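Local atomic coordinates of methyl-CpG-binding domain protein 1 (Homo sapiens, PDB entry 6D1T), a protein that binds DNA methylated at CpG sites in promoters, here through its methyl-CpG-binding domain, and represses transcription by recruiting silencing factors such as ATF7IP. Residues L13-W17 with L51-L55. Residues are numbered along the deposited sequence; the frame is centred on the assembly and turned at random. Where two conformers were deposited one is given.
Sequences LGPGW and LTRYL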
loop_
_atom_site.group_PDB
_atom_site.type_symbol
_atom_site.label_atom_id
_atom_site.label_comp_id
_atom_site.label_asym_id
_atom_site.label_seq_id
_atom_site.Cartn_x
_atom_site.Cartn_y
_atom_site.Cartn_z
ATOM N N LEU A 13 -4.485 8.017 -2.015
ATOM C CA LEU A 13 -3.298 8.126 -2.891
ATOM C C LEU A 13 -3.678 8.686 -4.252
ATOM O O LEU A 13 -2.852 9.259 -4.904
ATOM C CB LEU A 13 -2.641 6.755 -3.078
ATOM C CG LEU A 13 -1.781 6.271 -1.916
ATOM C CD1 LEU A 13 -1.085 4.999 -2.284
ATOM C CD2 LEU A 13 -0.764 7.322 -1.487
ATOM N N GLY A 14 -4.895 8.434 -4.699
ATOM C CA GLY A 14 -5.419 9.116 -5.857
ATOM C C GLY A 14 -5.841 8.155 -6.952
ATOM O O GLY A 14 -5.532 6.992 -6.928
ATOM N N PRO A 15 -6.571 8.674 -7.921
ATOM C CA PRO A 15 -7.177 7.838 -8.956
ATOM C C PRO A 15 -6.211 6.769 -9.477
ATOM O O PRO A 15 -5.013 7.075 -9.707
ATOM C CB PRO A 15 -7.528 8.848 -10.060
ATOM C CG PRO A 15 -7.776 10.144 -9.310
ATOM C CD PRO A 15 -6.814 10.107 -8.141
ATOM N N GLY A 16 -6.710 5.550 -9.653
ATOM C CA GLY A 16 -5.935 4.439 -10.279
ATOM C C GLY A 16 -5.141 3.589 -9.270
ATOM O O GLY A 16 -4.832 2.426 -9.528
ATOM N N TRP A 17 -4.805 4.159 -8.118
ATOM C CA TRP A 17 -4.090 3.416 -7.083
ATOM C C TRP A 17 -4.983 2.337 -6.461
ATOM O O TRP A 17 -6.126 2.590 -6.104
ATOM C CB TRP A 17 -3.570 4.355 -5.993
ATOM C CG TRP A 17 -2.340 5.092 -6.385
ATOM C CD1 TRP A 17 -2.262 6.344 -6.931
ATOM C CD2 TRP A 17 -0.998 4.610 -6.258
ATOM N NE1 TRP A 17 -0.959 6.672 -7.155
ATOM C CE2 TRP A 17 -0.156 5.629 -6.760
ATOM C CE3 TRP A 17 -0.429 3.427 -5.774
ATOM C CZ2 TRP A 17 1.230 5.492 -6.786
ATOM C CZ3 TRP A 17 0.938 3.292 -5.799
ATOM C CH2 TRP A 17 1.757 4.312 -6.299
ATOM N N LEU A 51 7.239 3.932 -1.805
ATOM C CA LEU A 51 6.113 4.761 -2.229
ATOM C C LEU A 51 6.483 6.257 -2.221
ATOM O O LEU A 51 6.065 6.985 -3.134
ATOM C CB LEU A 51 4.908 4.488 -1.322
ATOM C CG LEU A 51 3.696 5.369 -1.594
ATOM C CD1 LEU A 51 3.118 5.076 -2.964
ATOM C CD2 LEU A 51 2.650 5.164 -0.525
ATOM N N THR A 52 7.200 6.716 -1.195
ATOM C CA THR A 52 7.720 8.097 -1.132
ATOM C C THR A 52 8.647 8.361 -2.336
ATOM O O THR A 52 8.605 9.452 -2.924
ATOM C CB THR A 52 8.426 8.365 0.217
ATOM O OG1 THR A 52 7.439 8.782 1.163
ATOM C CG2 THR A 52 9.511 9.420 0.152
ATOM N N ARG A 53 9.489 7.378 -2.675
ATOM C CA ARG A 53 10.413 7.489 -3.837
ATOM C C ARG A 53 9.580 7.567 -5.125
ATOM O O ARG A 53 9.890 8.345 -6.020
ATOM C CB ARG A 53 11.403 6.308 -3.891
ATOM C CG ARG A 53 12.452 6.399 -5.004
ATOM C CD ARG A 53 13.490 5.279 -5.004
ATOM N NE ARG A 53 14.848 5.726 -5.306
ATOM C CZ ARG A 53 15.936 4.990 -5.104
ATOM N NH1 ARG A 53 17.139 5.525 -5.204
ATOM N NH2 ARG A 53 15.812 3.718 -4.783
ATOM N N TYR A 54 8.523 6.772 -5.208
ATOM C CA TYR A 54 7.736 6.686 -6.443
ATOM C C TYR A 54 7.021 8.000 -6.778
ATOM O O TYR A 54 6.980 8.385 -7.927
ATOM C CB TYR A 54 6.661 5.614 -6.324
ATOM C CG TYR A 54 5.996 5.231 -7.621
ATOM C CD1 TYR A 54 6.543 4.249 -8.429
ATOM C CD2 TYR A 54 4.791 5.794 -8.011
ATOM C CE1 TYR A 54 5.922 3.845 -9.599
ATOM C CE2 TYR A 54 4.155 5.401 -9.176
ATOM C CZ TYR A 54 4.726 4.428 -9.979
ATOM O OH TYR A 54 4.131 4.046 -11.145
ATOM N N LEU A 55 6.431 8.660 -5.797
ATOM C CA LEU A 55 5.418 9.698 -6.107
ATOM C C LEU A 55 6.062 11.076 -6.376
ATOM O O LEU A 55 5.407 11.975 -6.905
ATOM C CB LEU A 55 4.413 9.753 -4.956
ATOM C CG LEU A 55 3.400 8.616 -4.967
ATOM C CD1 LEU A 55 2.639 8.554 -3.662
ATOM C CD2 LEU A 55 2.443 8.772 -6.135
#
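Trp17 pushes the far end of its indole between three side chains of helix 48-55, and the contact across the two segments is wholly apolar. Leu55 CD2 lies 3.6 Å from Trp17 CZ2, while Leu51 CD1 approaches the neighbouring ring atom, Trp17 CH2, at 3.7 Å. Leu13 joins from the same loop: its CD1 sits over one face of the indole, towards the rim, and meets Leu51 CD2 tip to tip at 4.1 Å. Leu51 can serve both partners because its CG is anti to the backbone N (chi1 176°) and its two methyls part, CD1 to the indole and CD2 to Leu13.

In the methyl-CpG-binding domain, an antiparallel sheet with one helix, this packing joins helix 48-55 to the loop between strands 8-9 and 18-23; Ile45 and Tyr37 of the sheet also pack against Trp17.

Across the two segments the aromatic pair Trp17-Tyr54 is oblique, its ring planes at 81°. Tyr54 CD2 comes to the indole edge, 3.8 Å from Trp17 CZ2. The centroid of the six-membered ring of Trp17 is 5.6 Å from that of Tyr54. Tyr54 OH is hydrogen-bonded to Asp43 OD2 and Ser39 OG, which tethers the far end of that phenol ring.

No hydrogen bond crosses between the two segments. A type II turn from Gly14 to Trp17 is closed by Trp17 N to Gly14 O at 3.2 Å, and that same carbonyl oxygen lies at the indole edge, in the ring plane.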